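Local coordinates for hemolysin-like protein containing CBS domains (Oenococcus oeni, PDB 3OCO), which is of unknown function, although its tandem CBS domains, from a longer membrane protein of the UPF0053 family, suggest a regulatory module and the family may bind flavin adenine dinucleotide, at residues 53-58 with 68-73; 74-79 with 89-94. All blocks are in the same frame, centred on the assembly; numbering follows the deposited sequence.

In the fold
From the N terminus, the chain leaves helix 41-51, runs along strand 55-60, turns back, and returns on strand 66-72; contact 1 closes this hairpin loop. Strand 66-72 passes directly into helix 73-83, and the loop that follows the helix comes back in contact 2, so the two loops lie in series, neither nested nor crossing. Their centres are about 8 Å apart and they touch: Tyr70 N probably bonds to Arg93 O, while Met92 packs on Ile68. Contact 1 belongs to the first CBS domain, whereas contact 2 ties that domain's helix 73-83 to the segment leading into strand 96-99 of the second. Both also reach the second subunit.

Contact 1: 53-58 with 68-73; sequences YSRFPV and IGYAYN
Arg55 and Tyr70 lie side by side on one face of the antiparallel hairpin of the first CBS domain, both reaching the same way. The arginine chain is extended from CG to NE, and its CD passes 3.7 Å from Tyr70 CE1, with the guanidinium plane turned 77° from the ring; CE1 lies at the guanidinium edge. Tyr70 takes up this place with CG between its backbone N and carbonyl carbon (chi1 80°). On the opposite face, Phe56 packs on Val35, Leu47 and Glu51, and Val58 on Val35, with Ala71 alongside. In the conformer described, Val58 CG2 rests 4.0 Å from Ala71 CB, and CG1 approaches Ile68 CD1. Ala71 N gives to Phe56 O at 2.7 Å, and Phe56 N to Ala71 O. Val58 N bonds to Gly69 O (2.7 Å, 179° at the hydrogen), but Val58 O takes Ile68 N at 2.9 Å, so Ile68 and Gly69 both face Val58 in a classic beta bulge. At the far end Asn73 N, in the first turn of helix 73-83, reaches Ser54 O at 2.7 Å, just before strand 55-60. Asn73 ND2 also lies against Ser54 CB, at a doubtfully short 3.0 Å. Tyr72 OH hydrogen-bonds Gln52 of the second subunit. Backbone bonds thus hold the register, while the Arg55-Tyr70 face packs on Pro117 and the Phe56-Val58 face on apolar neighbours.

Contact 2: 74-79 with 89-94; sequences YDIVRQ and STIMRD
Asp75 turns its carboxylate beside its own backbone N (chi1 -76°), while Arg93 bends back at chi2 and chi3 (chi3 -89°), and the two side chains, coming from opposite directions, meet in a salt bridge. Asp75 OD2 lies 2.7 Å from Arg93 NH2, with the carboxylate and guanidinium planes 46° apart. The arginine CD is also close to OD2, so the bent chain passes alongside this oxygen before its end group turns back to it. The other oxygen, OD1, faces Arg78 from the next turn of the helix; NH2 of that arginine lies 2.7 Å away in a salt bridge whose hydrogen bond is weak. Tyr74 CE2 sits over the centre of one face of the Arg78 guanidinium, 3.4 Å above its plane. Arg78 also touches a crystal neighbour, which may influence its placement. A water bridges the two segments, donating to Asp75 OD2 (2.6 Å) and to Ile91 O (3.0 Å).

Toward Ile76 the contact turns apolar. Ile91 sends CD1 against Ile76 CG1 at 3.7 Å, the two side chains crossing at about a right angle, and the same methyl lies 4.0 Å from Asp75 CB. Gln79 CB lies near Ile91 CG2, and Ile41 of helix 41-51 touches both residues. Arg93 also packs on Tyr70.

One buried aspartate therefore meets Arg93 from the loop before strand 96-99 and, less certainly, Arg78 from its own helix; these cations would be expected to favour its ionised form. With the water and Ile91, this salt-bridge network probably helps hold residues 89-94 against helix 73-83.

Contact 1: 53-58 with 68-73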
ATOM      1  N   TYR A  53       2.496   9.458   2.884  1.00 27.28           N
ATOM      2  CA  TYR A  53       1.981   8.850   1.654  1.00 28.57           C
ATOM      3  C   TYR A  53       3.111   8.106   0.966  1.00 21.38           C
ATOM      4  O   TYR A  53       4.250   8.533   1.004  1.00 23.14           O
ATOM      5  CB  TYR A  53       1.372   9.894   0.706  1.00 33.66           C
ATOM      6  CG  TYR A  53       0.333  10.786   1.346  1.00 30.44           C
ATOM      7  CD1 TYR A  53      -0.951  10.337   1.559  1.00 34.14           C
ATOM      8  CD2 TYR A  53       0.644  12.089   1.725  1.00 35.18           C
ATOM      9  CE1 TYR A  53      -1.905  11.154   2.146  1.00 42.32           C
ATOM     10  CE2 TYR A  53      -0.304  12.915   2.314  1.00 29.62           C
ATOM     11  CZ  TYR A  53      -1.576  12.440   2.523  1.00 40.28           C
ATOM     12  OH  TYR A  53      -2.527  13.254   3.105  1.00 50.20           O
ATOM     13  N   SER A  54       2.818   6.983   0.344  1.00 24.43           N
ATOM     14  CA  SER A  54       3.901   6.236  -0.272  1.00 25.68           C
ATOM     15  C   SER A  54       4.139   6.645  -1.722  1.00 32.72           C
ATOM     16  O   SER A  54       5.187   6.345  -2.301  1.00 35.75           O
ATOM     17  CB  SER A  54       3.637   4.738  -0.180  1.00 27.49           C
ATOM     18  OG  SER A  54       2.446   4.405  -0.850  1.00 23.91           O
ATOM     19  N   ARG A  55       3.160   7.318  -2.311  1.00 34.02           N
ATOM     20  CA  ARG A  55       3.283   7.797  -3.688  1.00 37.42           C
ATOM     21  C   ARG A  55       2.869   9.247  -3.836  1.00 31.85           C
ATOM     22  O   ARG A  55       1.778   9.631  -3.416  1.00 25.87           O
ATOM     23  CB  ARG A  55       2.451   6.944  -4.631  1.00 41.33           C
ATOM     24  CG  ARG A  55       2.831   5.496  -4.588  1.00 44.69           C
ATOM     25  CD  ARG A  55       2.085   4.742  -5.630  1.00 44.65           C
ATOM     26  NE  ARG A  55       2.468   3.344  -5.639  1.00 46.60           N
ATOM     27  CZ  ARG A  55       1.717   2.376  -5.139  1.00 49.45           C
ATOM     28  NH1 ARG A  55       0.541   2.680  -4.596  1.00 51.13           N
ATOM     29  NH2 ARG A  55       2.135   1.114  -5.200  1.00 44.43           N
ATOM     30  N   PHE A  56       3.752  10.043  -4.434  1.00 26.67           N
ATOM     31  CA  PHE A  56       3.485  11.460  -4.660  1.00 29.01           C
ATOM     32  C   PHE A  56       3.437  11.768  -6.139  1.00 32.06           C
ATOM     33  O   PHE A  56       4.416  11.555  -6.858  1.00 27.56           O
ATOM     34  CB  PHE A  56       4.581  12.322  -4.042  1.00 30.61           C
ATOM     35  CG  PHE A  56       4.539  12.380  -2.548  1.00 39.42           C
ATOM     36  CD1 PHE A  56       3.727  13.299  -1.900  1.00 46.50           C
ATOM     37  CD2 PHE A  56       5.321  11.527  -1.785  1.00 46.22           C
ATOM     38  CE1 PHE A  56       3.689  13.358  -0.509  1.00 47.05           C
ATOM     39  CE2 PHE A  56       5.288  11.580  -0.398  1.00 44.75           C
ATOM     40  CZ  PHE A  56       4.470  12.503   0.239  1.00 43.25           C
ATOM     41  N   PRO A  57       2.296  12.286  -6.597  1.00 40.09           N
ATOM     42  CA  PRO A  57       2.198  12.876  -7.930  1.00 33.63           C
ATOM     43  C   PRO A  57       3.299  13.911  -8.115  1.00 25.53           C
ATOM     44  O   PRO A  57       3.567  14.718  -7.196  1.00 22.61           O
ATOM     45  CB  PRO A  57       0.846  13.576  -7.892  1.00 38.09           C
ATOM     46  CG  PRO A  57       0.079  12.863  -6.831  1.00 37.36           C
ATOM     47  CD  PRO A  57       1.081  12.509  -5.798  1.00 35.29           C
ATOM     48  N   VAL A  58       3.974  13.840  -9.260  1.00 17.58           N
ATOM     49  CA  VAL A  58       5.003  14.800  -9.635  0.60 22.35           C
ATOM     50  C   VAL A  58       4.427  15.851 -10.608  1.00 31.82           C
ATOM     51  O   VAL A  58       3.893  15.487 -11.646  1.00 33.40           O
ATOM     52  CB  VAL A  58       6.192  14.083 -10.307  0.60 23.92           C
ATOM     53  CG1 VAL A  58       7.170  15.091 -10.895  0.60 27.73           C
ATOM     54  CG2 VAL A  58       6.893  13.149  -9.313  0.60 21.07           C
ATOM     55  N   ILE A  68       2.949  14.937 -14.293  1.00 29.16           N
ATOM     56  CA  ILE A  68       3.637  14.170 -15.333  1.00 33.43           C
ATOM     57  C   ILE A  68       3.978  12.711 -14.931  1.00 45.42           C
ATOM     58  O   ILE A  68       4.381  11.904 -15.774  1.00 46.26           O
ATOM     59  CB  ILE A  68       4.909  14.899 -15.778  1.00 35.57           C
ATOM     60  CG1 ILE A  68       5.527  15.636 -14.594  1.00 31.16           C
ATOM     61  CG2 ILE A  68       4.590  15.926 -16.854  1.00 32.15           C
ATOM     62  CD1 ILE A  68       6.953  16.088 -14.829  1.00 33.24           C
ATOM     63  N   GLY A  69       3.810  12.381 -13.653  1.00 35.38           N
ATOM     64  CA  GLY A  69       4.097  11.038 -13.162  1.00 33.86           C
ATOM     65  C   GLY A  69       4.004  10.937 -11.646  1.00 32.39           C
ATOM     66  O   GLY A  69       3.405  11.810 -11.012  1.00 26.86           O
ATOM     67  N   TYR A  70       4.592   9.895 -11.051  1.00 32.90           N
ATOM     68  CA  TYR A  70       4.639   9.825  -9.588  1.00 23.01           C
ATOM     69  C   TYR A  70       6.003   9.455  -9.081  1.00 23.17           C
ATOM     70  O   TYR A  70       6.794   8.847  -9.814  1.00 22.12           O
ATOM     71  CB  TYR A  70       3.595   8.862  -9.023  1.00 21.67           C
ATOM     72  CG  TYR A  70       3.978   7.397  -9.088  1.00 31.39           C
ATOM     73  CD1 TYR A  70       4.452   6.720  -7.958  1.00 31.90           C
ATOM     74  CD2 TYR A  70       3.847   6.684 -10.268  1.00 32.46           C
ATOM     75  CE1 TYR A  70       4.797   5.365  -8.020  1.00 22.54           C
ATOM     76  CE2 TYR A  70       4.182   5.342 -10.343  1.00 35.34           C
ATOM     77  CZ  TYR A  70       4.659   4.686  -9.220  1.00 34.33           C
ATOM     78  OH  TYR A  70       4.984   3.350  -9.331  1.00 42.12           O
ATOM     79  N   ALA A  71       6.272   9.844  -7.828  1.00 21.46           N
ATOM     80  CA  ALA A  71       7.468   9.395  -7.097  1.00 29.22           C
ATOM     81  C   ALA A  71       7.134   8.428  -5.942  1.00 32.66           C
ATOM     82  O   ALA A  71       6.248   8.683  -5.121  1.00 28.21           O
ATOM     83  CB  ALA A  71       8.265  10.575  -6.588  1.00 24.48           C
ATOM     84  N   TYR A  72       7.872   7.326  -5.893  1.00 32.21           N
ATOM     85  CA  TYR A  72       7.619   6.214  -4.982  1.00 34.73           C
ATOM     86  C   TYR A  72       8.504   6.322  -3.727  1.00 31.23           C
ATOM     87  O   TYR A  72       9.718   6.487  -3.839  1.00 32.65           O
ATOM     88  CB  TYR A  72       7.882   4.922  -5.770  1.00 35.07           C
ATOM     89  CG  TYR A  72       7.646   3.590  -5.069  1.00 26.59           C
ATOM     90  CD1 TYR A  72       6.698   3.442  -4.062  1.00 29.74           C
ATOM     91  CD2 TYR A  72       8.346   2.465  -5.476  1.00 25.27           C
ATOM     92  CE1 TYR A  72       6.490   2.192  -3.438  1.00 26.55           C
ATOM     93  CE2 TYR A  72       8.142   1.231  -4.891  1.00 32.53           C
ATOM     94  CZ  TYR A  72       7.221   1.094  -3.872  1.00 37.66           C
ATOM     95  OH  TYR A  72       7.051  -0.158  -3.306  1.00 45.94           O
ATOM     96  N   ASN A  73       7.903   6.267  -2.536  1.00 28.68           N
ATOM     97  CA  ASN A  73       8.684   6.394  -1.284  1.00 23.83           C
ATOM     98  C   ASN A  73       9.958   5.536  -1.244  1.00 27.38           C
ATOM     99  O   ASN A  73      11.048   6.045  -0.945  1.00 25.39           O
ATOM    100  CB  ASN A  73       7.828   6.219  -0.007  1.00 19.93           C
ATOM    101  CG  ASN A  73       7.123   4.835   0.100  1.00 31.68           C
ATOM    102  OD1 ASN A  73       7.290   3.938  -0.732  1.00 23.05           O
ATOM    103  ND2 ASN A  73       6.332   4.681   1.148  1.00 37.33           N
TER

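Contact 2: 74-79 with 89-94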
ATOM      1  N   TYR A  74       9.825   4.251  -1.579  1.00 17.96           N
ATOM      2  CA  TYR A  74      10.987   3.361  -1.712  1.00 27.42           C
ATOM      3  C   TYR A  74      12.119   3.972  -2.535  1.00 35.02           C
ATOM      4  O   TYR A  74      13.294   3.895  -2.144  1.00 32.53           O
ATOM      5  CB  TYR A  74      10.582   2.039  -2.354  1.00 22.21           C
ATOM      6  CG  TYR A  74      11.727   1.072  -2.592  1.00 29.94           C
ATOM      7  CD1 TYR A  74      12.297   0.359  -1.545  1.00 23.61           C
ATOM      8  CD2 TYR A  74      12.204   0.839  -3.871  1.00 36.34           C
ATOM      9  CE1 TYR A  74      13.326  -0.538  -1.773  1.00 32.61           C
ATOM     10  CE2 TYR A  74      13.227  -0.052  -4.109  1.00 40.19           C
ATOM     11  CZ  TYR A  74      13.789  -0.741  -3.057  1.00 43.07           C
ATOM     12  OH  TYR A  74      14.813  -1.636  -3.306  1.00 39.76           O
ATOM     13  N   ASP A  75      11.759   4.567  -3.672  1.00 28.09           N
ATOM     14  CA  ASP A  75      12.736   5.134  -4.609  1.00 23.39           C
ATOM     15  C   ASP A  75      13.446   6.328  -4.003  1.00 21.34           C
ATOM     16  O   ASP A  75      14.658   6.487  -4.158  1.00 23.89           O
ATOM     17  CB  ASP A  75      12.046   5.572  -5.910  1.00 26.77           C
ATOM     18  CG  ASP A  75      11.689   4.405  -6.816  1.00 32.33           C
ATOM     19  OD1 ASP A  75      12.360   3.350  -6.738  1.00 35.23           O
ATOM     20  OD2 ASP A  75      10.741   4.554  -7.622  1.00 41.64           O
ATOM     21  N   ILE A  76      12.668   7.170  -3.330  1.00 19.34           N
ATOM     22  CA  ILE A  76      13.174   8.304  -2.563  1.00 12.72           C
ATOM     23  C   ILE A  76      14.157   7.886  -1.450  1.00 25.81           C
ATOM     24  O   ILE A  76      15.295   8.396  -1.386  1.00 25.83           O
ATOM     25  CB  ILE A  76      11.996   9.123  -1.954  1.00 25.63           C
ATOM     26  CG1 ILE A  76      11.067   9.616  -3.071  1.00 29.52           C
ATOM     27  CG2 ILE A  76      12.499  10.320  -1.158  1.00 25.11           C
ATOM     28  CD1 ILE A  76       9.682  10.053  -2.603  1.00 24.31           C
ATOM     29  N   VAL A  77      13.751   6.975  -0.557  1.00 18.42           N
ATOM     30  CA  VAL A  77      14.660   6.689   0.550  1.00  9.37           C
ATOM     31  C   VAL A  77      15.914   5.984   0.061  1.00 20.89           C
ATOM     32  O   VAL A  77      17.002   6.220   0.583  1.00 32.05           O
ATOM     33  CB  VAL A  77      14.005   5.959   1.795  1.00 26.02           C
ATOM     34  CG1 VAL A  77      12.504   5.936   1.705  1.00 15.71           C
ATOM     35  CG2 VAL A  77      14.601   4.566   2.021  1.00 22.60           C
ATOM     36  N   ARG A  78      15.766   5.127  -0.941  1.00 25.90           N
ATOM     37  CA  ARG A  78      16.922   4.471  -1.524  1.00 26.21           C
ATOM     38  C   ARG A  78      17.901   5.452  -2.162  1.00 34.57           C
ATOM     39  O   ARG A  78      19.109   5.373  -1.936  1.00 43.12           O
ATOM     40  CB  ARG A  78      16.501   3.481  -2.585  1.00 24.26           C
ATOM     41  CG  ARG A  78      17.706   2.961  -3.328  1.00 31.48           C
ATOM     42  CD  ARG A  78      17.328   1.813  -4.200  1.00 40.25           C
ATOM     43  NE  ARG A  78      16.211   2.193  -5.049  1.00 46.96           N
ATOM     44  CZ  ARG A  78      15.678   1.412  -5.982  1.00 47.53           C
ATOM     45  NH1 ARG A  78      16.157   0.184  -6.189  1.00 43.14           N
ATOM     46  NH2 ARG A  78      14.656   1.866  -6.699  1.00 35.14           N
ATOM     47  N   GLN A  79      17.392   6.368  -2.982  1.00 23.60           N
ATOM     48  CA  GLN A  79      18.281   7.300  -3.693  1.00 23.27           C
ATOM     49  C   GLN A  79      18.946   8.343  -2.785  1.00 24.51           C
ATOM     50  O   GLN A  79      20.098   8.721  -3.023  1.00 28.19           O
ATOM     51  CB  GLN A  79      17.555   7.972  -4.861  1.00 31.52           C
ATOM     52  CG  GLN A  79      18.398   8.959  -5.601  1.00 34.47           C
ATOM     53  CD  GLN A  79      19.561   8.315  -6.309  1.00 36.05           C
ATOM     54  OE1 GLN A  79      19.514   7.131  -6.678  1.00 41.31           O
ATOM     55  NE2 GLN A  79      20.621   9.098  -6.518  1.00 31.29           N
ATOM     56  N   SER A  89      12.948  13.978 -11.222  1.00 32.54           N
ATOM     57  CA  SER A  89      12.872  13.430 -12.574  1.00 31.38           C
ATOM     58  C   SER A  89      13.729  12.185 -12.758  1.00 27.05           C
ATOM     59  O   SER A  89      13.461  11.346 -13.615  1.00 29.87           O
ATOM     60  CB  SER A  89      13.300  14.483 -13.604  1.00 31.92           C
ATOM     61  OG  SER A  89      14.583  15.006 -13.283  1.00 27.33           O
ATOM     62  N   THR A  90      14.788  12.066 -11.980  1.00 33.71           N
ATOM     63  CA  THR A  90      15.634  10.896 -12.127  1.00 34.90           C
ATOM     64  C   THR A  90      14.970   9.617 -11.580  1.00 34.39           C
ATOM     65  O   THR A  90      15.286   8.526 -12.046  1.00 36.60           O
ATOM     66  CB  THR A  90      17.046  11.128 -11.551  1.00 43.60           C
ATOM     67  OG1 THR A  90      16.984  11.225 -10.120  1.00 36.72           O
ATOM     68  CG2 THR A  90      17.649  12.426 -12.157  1.00 23.02           C
ATOM     69  N   ILE A  91      14.018   9.750 -10.650  1.00 23.27           N
ATOM     70  CA  ILE A  91      13.273   8.580 -10.153  1.00 30.27           C
ATOM     71  C   ILE A  91      11.800   8.448 -10.626  1.00 44.37           C
ATOM     72  O   ILE A  91      11.222   7.370 -10.584  1.00 41.41           O
ATOM     73  CB  ILE A  91      13.305   8.481  -8.602  1.00 25.72           C
ATOM     74  CG1 ILE A  91      12.610   9.677  -7.949  1.00 22.84           C
ATOM     75  CG2 ILE A  91      14.739   8.329  -8.081  1.00 22.26           C
ATOM     76  CD1 ILE A  91      12.486   9.527  -6.443  1.00 33.93           C
HETATM   77  N   MSE A  92      11.200   9.546 -11.067  1.00 45.79           N
HETATM   78  CA  MSE A  92       9.791   9.572 -11.476  1.00 31.93           C
HETATM   79  C   MSE A  92       9.359   8.403 -12.371  1.00 26.58           C
HETATM   80  O   MSE A  92      10.090   8.001 -13.276  1.00 34.63           O
HETATM   81  CB  MSE A  92       9.552  10.890 -12.201  1.00 32.95           C
HETATM   82  CG  MSE A  92       8.152  11.161 -12.687  1.00 43.07           C
HETATM   83 SE   MSE A  92       8.184  12.874 -13.671  0.78 45.24          SE
HETATM   84  CE  MSE A  92       8.800  12.192 -15.393  1.00 45.76           C
ATOM     85  N   ARG A  93       8.164   7.865 -12.139  1.00 23.17           N
ATOM     86  CA  ARG A  93       7.633   6.816 -13.012  1.00 29.15           C
ATOM     87  C   ARG A  93       6.233   7.158 -13.501  1.00 32.26           C
ATOM     88  O   ARG A  93       5.591   8.042 -12.944  1.00 27.80           O
ATOM     89  CB  ARG A  93       7.660   5.434 -12.331  1.00 41.34           C
ATOM     90  CG  ARG A  93       7.602   5.465 -10.825  1.00 45.02           C
ATOM     91  CD  ARG A  93       8.764   4.705 -10.203  1.00 51.86           C
ATOM     92  NE  ARG A  93       8.467   3.295  -9.987  1.00 54.39           N
ATOM     93  CZ  ARG A  93       9.382   2.373  -9.708  1.00 60.26           C
ATOM     94  NH1 ARG A  93       9.027   1.109  -9.533  1.00 62.39           N
ATOM     95  NH2 ARG A  93      10.659   2.713  -9.613  1.00 65.40           N
ATOM     96  N   ASP A  94       5.780   6.445 -14.533  1.00 42.86           N
ATOM     97  CA  ASP A  94       4.580   6.802 -15.317  1.00 51.51           C
ATOM     98  C   ASP A  94       3.251   6.722 -14.586  1.00 44.62           C
ATOM     99  O   ASP A  94       3.090   5.964 -13.640  1.00 43.77           O
ATOM    100  CB  ASP A  94       4.456   5.905 -16.551  1.00 55.32           C
ATOM    101  CG  ASP A  94       5.581   6.097 -17.526  1.00 65.51           C
ATOM    102  OD1 ASP A  94       6.326   7.085 -17.374  1.00 67.10           O
ATOM    103  OD2 ASP A  94       5.710   5.261 -18.447  1.00 69.00           O
TER
HETATM  104  O   HOH W   1       9.656   6.860  -8.032  1.00 30.19           O